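Dihydroxyacetone kinase (Citrobacter freundii, PDB 1UN8) transfers a phosphate group from ATP to dihydroxyacetone, working as a homodimer that needs divalent metal ions, magnesium or calcium. Local coordinates at residues H159-Y164 against E315-T320; A393-E398 against E422-V427; G433-I438 against A462-Y467. All blocks are in the same frame, centred on the assembly; numbering follows the deposited sequence.

Contact 1 (H159-Y164 against E315-T320); sequences HKIAGY and EKALLT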
# COMPACT_ATOMS: atom_id res chain seq x y z
N HIS A 159 -16.18 -7.91 12.29
CA HIS A 159 -15.66 -7.34 13.53
C HIS A 159 -16.46 -6.08 13.85
O HIS A 159 -16.86 -5.85 14.98
CB HIS A 159 -14.18 -6.94 13.39
CG HIS A 159 -13.23 -8.09 13.34
ND1 HIS A 159 -13.60 -9.39 13.65
CD2 HIS A 159 -11.89 -8.14 13.10
CE1 HIS A 159 -12.54 -10.17 13.59
NE2 HIS A 159 -11.49 -9.44 13.27
N LYS A 160 -16.70 -5.27 12.82
CA LYS A 160 -17.42 -4.01 12.96
C LYS A 160 -18.79 -4.17 13.60
O LYS A 160 -19.14 -3.44 14.53
CB LYS A 160 -17.58 -3.36 11.58
CG LYS A 160 -17.92 -1.87 11.63
CD LYS A 160 -16.86 -1.10 12.42
CE LYS A 160 -17.14 0.40 12.42
NZ LYS A 160 -18.42 0.74 13.10
N ILE A 161 -19.56 -5.12 13.09
CA ILE A 161 -20.89 -5.37 13.62
C ILE A 161 -20.83 -5.96 15.03
O ILE A 161 -21.55 -5.51 15.93
CB ILE A 161 -21.67 -6.32 12.67
CG1 ILE A 161 -22.29 -5.49 11.54
CG2 ILE A 161 -22.69 -7.13 13.45
CD1 ILE A 161 -23.67 -4.96 11.89
N ALA A 162 -19.96 -6.94 15.22
CA ALA A 162 -19.82 -7.54 16.53
C ALA A 162 -19.44 -6.47 17.55
O ALA A 162 -19.99 -6.40 18.65
CB ALA A 162 -18.75 -8.62 16.49
N GLY A 163 -18.49 -5.62 17.16
CA GLY A 163 -18.03 -4.56 18.04
C GLY A 163 -19.12 -3.60 18.45
O GLY A 163 -19.19 -3.18 19.60
N TYR A 164 -19.97 -3.24 17.50
CA TYR A 164 -21.06 -2.31 17.76
C TYR A 164 -21.88 -2.78 18.96
O TYR A 164 -22.02 -2.06 19.95
CB TYR A 164 -21.98 -2.23 16.54
CG TYR A 164 -23.16 -1.32 16.74
CD1 TYR A 164 -23.05 0.06 16.56
CD2 TYR A 164 -24.39 -1.83 17.16
CE1 TYR A 164 -24.13 0.91 16.79
CE2 TYR A 164 -25.48 -0.99 17.40
CZ TYR A 164 -25.35 0.38 17.21
OH TYR A 164 -26.42 1.22 17.46
N GLU A 315 -26.18 -1.56 8.47
CA GLU A 315 -25.77 -0.20 8.11
C GLU A 315 -25.51 0.71 9.31
O GLU A 315 -24.54 1.46 9.33
CB GLU A 315 -26.80 0.44 7.19
CG GLU A 315 -26.32 1.74 6.58
CD GLU A 315 -27.38 2.42 5.76
OE1 GLU A 315 -27.05 3.33 4.97
OE2 GLU A 315 -28.56 2.06 5.92
N LYS A 316 -26.39 0.64 10.31
CA LYS A 316 -26.24 1.45 11.51
C LYS A 316 -24.89 1.16 12.14
O LYS A 316 -24.13 2.07 12.47
CB LYS A 316 -27.36 1.13 12.50
CG LYS A 316 -27.29 1.90 13.81
CD LYS A 316 -28.30 1.36 14.83
CE LYS A 316 -29.74 1.52 14.35
NZ LYS A 316 -30.76 1.12 15.37
N ALA A 317 -24.59 -0.13 12.27
CA ALA A 317 -23.34 -0.58 12.87
C ALA A 317 -22.08 -0.26 12.06
O ALA A 317 -21.01 -0.02 12.62
CB ALA A 317 -23.41 -2.08 13.13
N LEU A 318 -22.20 -0.26 10.73
CA LEU A 318 -21.05 0.05 9.90
C LEU A 318 -20.64 1.50 10.06
O LEU A 318 -19.46 1.81 10.20
CB LEU A 318 -21.36 -0.21 8.43
CG LEU A 318 -21.35 -1.64 7.91
CD1 LEU A 318 -21.49 -1.61 6.38
CD2 LEU A 318 -20.06 -2.34 8.31
N LEU A 319 -21.62 2.38 10.06
CA LEU A 319 -21.37 3.81 10.14
C LEU A 319 -20.98 4.40 11.49
O LEU A 319 -20.65 5.57 11.57
CB LEU A 319 -22.59 4.55 9.61
CG LEU A 319 -22.96 4.09 8.20
CD1 LEU A 319 -24.32 4.63 7.84
CD2 LEU A 319 -21.92 4.55 7.19
N THR A 320 -21.01 3.59 12.54
CA THR A 320 -20.65 4.11 13.86
C THR A 320 -19.15 4.32 13.96
O THR A 320 -18.38 3.50 13.49
CB THR A 320 -21.08 3.15 14.97
OG1 THR A 320 -20.42 1.89 14.80
CG2 THR A 320 -22.58 2.93 14.93
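Where Ile161 meets Ala317, with their CA atoms 5.4 Å apart, the short helix segments 159-164 and 315-319 cross almost perpendicularly, at 93°, and their axes come within 8.5 Å. Ala317 sits at this crossing, its methyl group directed at the other helix between Ile161 and Tyr164. The aromatic ring of Tyr164 lies against the same residue: Ala317 CA is 4.2 Å from the ring centroid and 30° off its normal, an off-centre CH-pi contact. A first torsion of 178°, with CG trans to the backbone N, carries that ring across to Ala317, and its OH reaches the aliphatic part of Lys316, 3.2 Å from CD. The side chain of Thr320 meets the ring at its edge, with CB in the ring plane.

The polar half of the contact belongs to Lys160. Bends at chi2 and chi4 bring its ammonium group to the C-terminal end of the second helix, where NZ donates to Ala317 O (2.7 Å), nearly in line with the carbonyl bond, and to Thr320 O (2.8 Å). A third bond, to Leu318 O, is weak. Ala317 O also accepts from Thr320 OG1 (3.0 Å), which lies above the carbonyl plane. A positive charge placed here would probably complement the negative end of the helix dipole.

Trp327 adds a cation-pi contact to Lys160. Within the DhaK region, Ile161 also packs on helix 172-184, while Ala162 turns to strands 52-59 and 104-109, so helix 155-167 is held between that sheet and helix 314-319.

Contact 2 (A393-E398 against E422-V427); sequences AAAARE and ERLTVV. With MYY ((2R)-3-(phosphonooxy)-2-(tetradecanoyloxy)propyl palmitate), chain C.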
# COMPACT_ATOMS: atom_id res chain seq x y z
N ALA A 393 16.92 25.64 -36.23
CA ALA A 393 16.56 26.04 -37.59
C ALA A 393 15.04 26.13 -37.70
O ALA A 393 14.50 27.03 -38.35
CB ALA A 393 17.10 25.02 -38.61
N ALA A 394 14.36 25.20 -37.05
CA ALA A 394 12.90 25.17 -37.06
C ALA A 394 12.34 26.49 -36.54
O ALA A 394 11.42 27.06 -37.12
CB ALA A 394 12.39 24.00 -36.20
N ALA A 395 12.91 26.98 -35.45
CA ALA A 395 12.46 28.23 -34.86
C ALA A 395 12.85 29.42 -35.72
O ALA A 395 12.05 30.34 -35.91
CB ALA A 395 13.04 28.38 -33.48
N ALA A 396 14.07 29.41 -36.23
CA ALA A 396 14.53 30.50 -37.06
C ALA A 396 13.59 30.68 -38.25
O ALA A 396 13.05 31.76 -38.46
CB ALA A 396 15.94 30.24 -37.55
N ARG A 397 13.39 29.61 -39.01
CA ARG A 397 12.52 29.66 -40.19
C ARG A 397 11.09 30.08 -39.88
O ARG A 397 10.45 30.75 -40.69
CB ARG A 397 12.54 28.30 -40.90
CG ARG A 397 13.88 28.02 -41.55
CD ARG A 397 14.16 26.54 -41.76
NE ARG A 397 15.57 26.34 -42.12
CZ ARG A 397 16.18 25.16 -42.11
NH1 ARG A 397 15.52 24.07 -41.74
NH2 ARG A 397 17.47 25.08 -42.44
N GLU A 398 10.60 29.71 -38.71
CA GLU A 398 9.24 30.08 -38.31
C GLU A 398 9.16 31.58 -38.17
O GLU A 398 8.19 32.20 -38.61
CB GLU A 398 8.86 29.40 -36.99
CG GLU A 398 7.46 29.74 -36.47
CD GLU A 398 6.35 29.53 -37.51
OE1 GLU A 398 6.46 28.60 -38.33
OE2 GLU A 398 5.37 30.31 -37.48
N GLU A 422 5.88 33.09 -27.90
CA GLU A 422 4.71 32.25 -28.05
C GLU A 422 4.87 31.22 -29.16
O GLU A 422 4.44 30.09 -29.02
CB GLU A 422 3.50 33.12 -28.36
CG GLU A 422 2.17 32.37 -28.39
CD GLU A 422 1.06 33.17 -29.05
OE1 GLU A 422 1.06 33.30 -30.30
OE2 GLU A 422 0.18 33.68 -28.31
N ARG A 423 5.51 31.61 -30.25
CA ARG A 423 5.67 30.72 -31.39
C ARG A 423 6.79 29.67 -31.36
O ARG A 423 6.66 28.61 -31.97
CB ARG A 423 5.81 31.57 -32.66
CG ARG A 423 4.61 32.46 -32.96
CD ARG A 423 3.85 31.96 -34.18
NE ARG A 423 3.05 30.77 -33.89
CZ ARG A 423 2.86 29.77 -34.75
NH1 ARG A 423 3.40 29.81 -35.96
NH2 ARG A 423 2.11 28.73 -34.39
N LEU A 424 7.89 29.94 -30.66
CA LEU A 424 9.00 29.00 -30.65
C LEU A 424 8.69 27.57 -30.19
O LEU A 424 8.97 26.63 -30.92
CB LEU A 424 10.17 29.57 -29.84
CG LEU A 424 10.83 30.82 -30.44
CD1 LEU A 424 12.08 31.19 -29.66
CD2 LEU A 424 11.18 30.57 -31.90
N THR A 425 8.10 27.40 -29.00
CA THR A 425 7.78 26.06 -28.50
C THR A 425 6.88 25.27 -29.44
O THR A 425 6.90 24.04 -29.45
CB THR A 425 7.09 26.10 -27.14
OG1 THR A 425 6.05 27.08 -27.17
CG2 THR A 425 8.07 26.41 -26.04
N VAL A 426 6.08 25.98 -30.22
CA VAL A 426 5.17 25.32 -31.15
C VAL A 426 5.95 24.67 -32.29
O VAL A 426 5.57 23.61 -32.78
CB VAL A 426 4.15 26.32 -31.74
CG1 VAL A 426 3.29 25.64 -32.81
CG2 VAL A 426 3.28 26.87 -30.62
N VAL A 427 7.04 25.31 -32.70
CA VAL A 427 7.84 24.79 -33.80
C VAL A 427 9.10 24.07 -33.32
O VAL A 427 9.66 23.24 -34.03
CB VAL A 427 8.22 25.93 -34.75
CG1 VAL A 427 9.11 25.41 -35.87
CG2 VAL A 427 6.96 26.56 -35.32
C38 MYY C . 16.07 29.69 -31.78
C37 MYY C . 15.47 30.66 -32.80
C36 MYY C . 15.41 32.08 -32.24
C35 MYY C . 14.84 33.06 -33.27
C34 MYY C . 14.91 34.51 -32.75
C33 MYY C . 14.36 35.53 -33.75
C32 MYY C . 14.41 36.95 -33.18
C31 MYY C . 15.84 37.46 -33.02
C30 MYY C . 15.98 38.67 -32.09
C29 MYY C . 15.50 40.01 -32.66
C28 MYY C . 16.04 41.16 -31.81
C27 MYY C . 15.67 42.55 -32.33
C26 MYY C . 16.49 43.66 -31.67
C25 MYY C . 16.09 45.04 -32.19
C24 MYY C . 17.25 46.03 -32.30
C23 MYY C . 17.43 47.00 -31.12
O10 MYY C . 17.01 46.71 -30.00
O8 MYY C . 18.03 48.19 -31.36
C6 MYY C . 18.21 48.98 -30.16
C5 MYY C . 19.60 48.75 -29.59
C4 MYY C . 20.39 50.07 -29.51
O6 MYY C . 20.30 50.87 -30.70
P MYY C . 21.14 50.56 -32.05
O4 MYY C . 20.89 49.00 -32.41
O3 MYY C . 20.39 51.41 -33.20
O5 MYY C . 22.57 50.91 -31.97
O7 MYY C . 20.27 47.69 -30.31
C7 MYY C . 21.24 47.10 -29.56
O9 MYY C . 21.51 47.49 -28.43
C8 MYY C . 22.02 45.94 -30.19
C9 MYY C . 21.85 44.66 -29.37
C10 MYY C . 21.35 43.50 -30.23
C11 MYY C . 21.18 42.21 -29.42
C12 MYY C . 20.61 41.09 -30.29
C13 MYY C . 20.35 39.81 -29.49
C14 MYY C . 19.50 38.87 -30.34
C15 MYY C . 19.04 37.62 -29.58
C16 MYY C . 20.08 36.50 -29.60
C17 MYY C . 19.40 35.18 -29.25
C18 MYY C . 20.24 33.99 -29.73
C19 MYY C . 19.46 32.68 -29.66
C20 MYY C . 20.23 31.53 -30.31
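Glu398 and Arg423 meet with their flat groups almost perpendicular: the carboxylate and guanidinium planes are 83° apart. Glu398 OE2 approaches the edge of the guanidinium group, near its plane, and makes a salt bridge to Arg423 NH1; the modelled 2.5 Å is unusually short, so its fine detail is doubtful. The N-H...O angle is only 118° and the hydrogen-bond component is weak. The pairing is monodentate, since Glu398 OE1 stays 4.1 Å from Arg423 NH1. Glu398 gets there with CG trans to its backbone N and a bend at chi2, while Arg423 folds at both chi2 and chi3.

Val427, one turn on from Arg423, divides the work between its two methyl groups. CG2 packs against the bent glutamate, 3.4 Å from Glu398 CG, and CG1 lies 3.6 Å from Ala394 CB, also reaching the carbonyl of Ala394. Leu424 sends CD2 to the methyl group of Ala395. With alanines at 394 and 395 meeting the second helix, Ala395 and Leu424 are the nearest CA pair (5.5 Å), and the axes are 8.8 Å apart at an angle of 133°.

Ala395 CB has a second neighbour, C37 of the bound phospholipid, 3.4 Å away. C37 is the penultimate carbon of the palmitoyl chain, so Ala395 helps to line the deep end of the lipid pocket within the eight-helix barrel, and Leu424 backs it while also packing on helix 430-448.

The interface thus runs from a charged pair to hydrocarbon. Chemically, one ion pair, weak as a hydrogen bond, links the segments next to Val427, whereas the lipid end offers methyl groups suited to an acyl tail and no charged group from these segments.

Contact 3 (G433-I438 against A462-Y467); sequences GVLMSI and AQMKFY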
# COMPACT_ATOMS: atom_id res chain seq x y z
N GLY A 433 13.07 24.42 -27.21
CA GLY A 433 11.94 25.27 -27.54
C GLY A 433 11.40 25.98 -26.31
O GLY A 433 11.15 27.18 -26.33
N VAL A 434 11.22 25.24 -25.22
CA VAL A 434 10.69 25.81 -23.99
C VAL A 434 11.61 26.87 -23.42
O VAL A 434 11.15 27.95 -23.02
CB VAL A 434 10.46 24.71 -22.94
CG1 VAL A 434 10.01 25.33 -21.62
CG2 VAL A 434 9.42 23.74 -23.45
N LEU A 435 12.90 26.58 -23.38
CA LEU A 435 13.86 27.53 -22.85
C LEU A 435 13.85 28.82 -23.67
O LEU A 435 13.80 29.91 -23.11
CB LEU A 435 15.26 26.91 -22.83
CG LEU A 435 15.49 25.85 -21.75
CD1 LEU A 435 16.76 25.06 -22.05
CD2 LEU A 435 15.61 26.53 -20.40
N MET A 436 13.91 28.69 -24.99
CA MET A 436 13.88 29.89 -25.83
C MET A 436 12.57 30.67 -25.64
O MET A 436 12.58 31.90 -25.64
CB MET A 436 14.07 29.53 -27.31
CG MET A 436 15.50 29.11 -27.69
SD MET A 436 16.77 30.19 -26.97
CE MET A 436 16.68 31.59 -28.05
N SER A 437 11.46 29.96 -25.48
CA SER A 437 10.18 30.63 -25.28
C SER A 437 10.22 31.36 -23.95
O SER A 437 9.71 32.47 -23.83
CB SER A 437 9.02 29.63 -25.30
OG SER A 437 8.70 29.28 -26.64
N ILE A 438 10.81 30.73 -22.95
CA ILE A 438 10.94 31.36 -21.65
C ILE A 438 11.74 32.65 -21.81
O ILE A 438 11.34 33.72 -21.34
CB ILE A 438 11.68 30.44 -20.68
CG1 ILE A 438 10.76 29.28 -20.29
CG2 ILE A 438 12.16 31.23 -19.47
CD1 ILE A 438 11.42 28.23 -19.45
N ALA A 462 18.28 35.43 -17.18
CA ALA A 462 18.08 35.15 -15.76
C ALA A 462 16.95 34.13 -15.53
O ALA A 462 17.06 33.24 -14.69
CB ALA A 462 17.76 36.45 -15.02
N GLN A 463 15.86 34.28 -16.28
CA GLN A 463 14.73 33.38 -16.15
C GLN A 463 15.08 32.02 -16.76
O GLN A 463 14.71 30.97 -16.23
CB GLN A 463 13.49 33.98 -16.81
CG GLN A 463 13.00 35.22 -16.10
CD GLN A 463 12.78 34.96 -14.61
OE1 GLN A 463 13.62 35.33 -13.78
NE2 GLN A 463 11.65 34.35 -14.26
N MET A 464 15.81 32.04 -17.86
CA MET A 464 16.19 30.80 -18.50
C MET A 464 17.05 30.00 -17.51
O MET A 464 16.93 28.78 -17.41
CB MET A 464 16.96 31.11 -19.79
CG MET A 464 17.31 29.90 -20.61
SD MET A 464 17.55 30.34 -22.34
CE MET A 464 18.98 31.39 -22.21
N LYS A 465 17.90 30.70 -16.76
CA LYS A 465 18.77 30.02 -15.79
C LYS A 465 18.00 29.48 -14.59
O LYS A 465 18.28 28.38 -14.12
CB LYS A 465 19.86 30.98 -15.30
CG LYS A 465 20.82 31.42 -16.40
CD LYS A 465 21.77 32.51 -15.94
CE LYS A 465 22.67 32.03 -14.82
NZ LYS A 465 23.72 33.04 -14.50
N PHE A 466 17.04 30.25 -14.11
CA PHE A 466 16.26 29.84 -12.96
C PHE A 466 15.52 28.52 -13.20
O PHE A 466 15.60 27.59 -12.40
CB PHE A 466 15.24 30.92 -12.58
CG PHE A 466 14.42 30.56 -11.38
CD1 PHE A 466 14.95 30.74 -10.10
CD2 PHE A 466 13.17 29.97 -11.53
CE1 PHE A 466 14.23 30.34 -8.97
CE2 PHE A 466 12.44 29.56 -10.41
CZ PHE A 466 12.98 29.74 -9.12
N TYR A 467 14.79 28.45 -14.31
CA TYR A 467 14.03 27.26 -14.64
C TYR A 467 14.91 26.17 -15.23
O TYR A 467 14.79 25.00 -14.87
CB TYR A 467 12.92 27.61 -15.65
CG TYR A 467 11.95 28.66 -15.16
CD1 TYR A 467 11.60 29.75 -15.96
CD2 TYR A 467 11.38 28.57 -13.89
CE1 TYR A 467 10.72 30.72 -15.50
CE2 TYR A 467 10.49 29.54 -13.43
CZ TYR A 467 10.17 30.61 -14.24
OH TYR A 467 9.31 31.59 -13.78
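Leu435 and Met464 carry one half of the apolar packing: their side chains cross at about a right angle, Leu435 CD2 standing 3.8 Å from Met464 CG. The extended first two torsions of Met464 (chi1 -175°) take its sulfur onward, so that Met464 SD lies 3.9 Å from Leu435 O. Ile438 supplies the other half with two branches. Its CD1 is 3.8 Å from Tyr467 CD1, coming in obliquely to the ring, whereas CG2 sits in the ring plane at its edge and also reaches Gln463 CB, at 4.1 Å.

No hydrogen bond joins the two segments. Helices 430-448 and 453-468 are consecutive members of the eight-helix barrel that forms the C-terminal domain, linked by a short loop; here the N-to-C directions of their segments are 139° apart, with axes 9.1 Å from each other. Met436, on the same helix as Leu435, turns away from this interface and touches the bound phospholipid. Met464 packs on helix 478-490, and its side chain lies about 4 Å from that of Met477, an ATP-binding residue.

The polar ends of Gln463 and Tyr467 reach the second subunit, where Gln463 NE2 and Tyr467 OH both hydrogen-bond to Glu123 OE1 of that subunit, Tyr467 O accepts from NE of its Arg115, and Leu435 packs against its Leu116.

In the fold
Along the chain the three contacts follow in series, but they divide between two domains. Contact 1 lies in the DhaK region, with its centre 64 Å from that of contact 2 and 58 Å from that of contact 3, on the opposite side of the chain's centre. Contacts 2 and 3 share the helical barrel, their centres 15 Å apart. Helices 413-427 and 430-448, consecutive in sequence, join them directly: Thr425 N lies 3.1 Å from Ser437 OG, a probable hydrogen bond, and Leu424 packs on Met436. These two contacts combine lipid-pocket lining with packing near the ATP site, and both touch the DhaK region of the second subunit, contact 3 far more extensively.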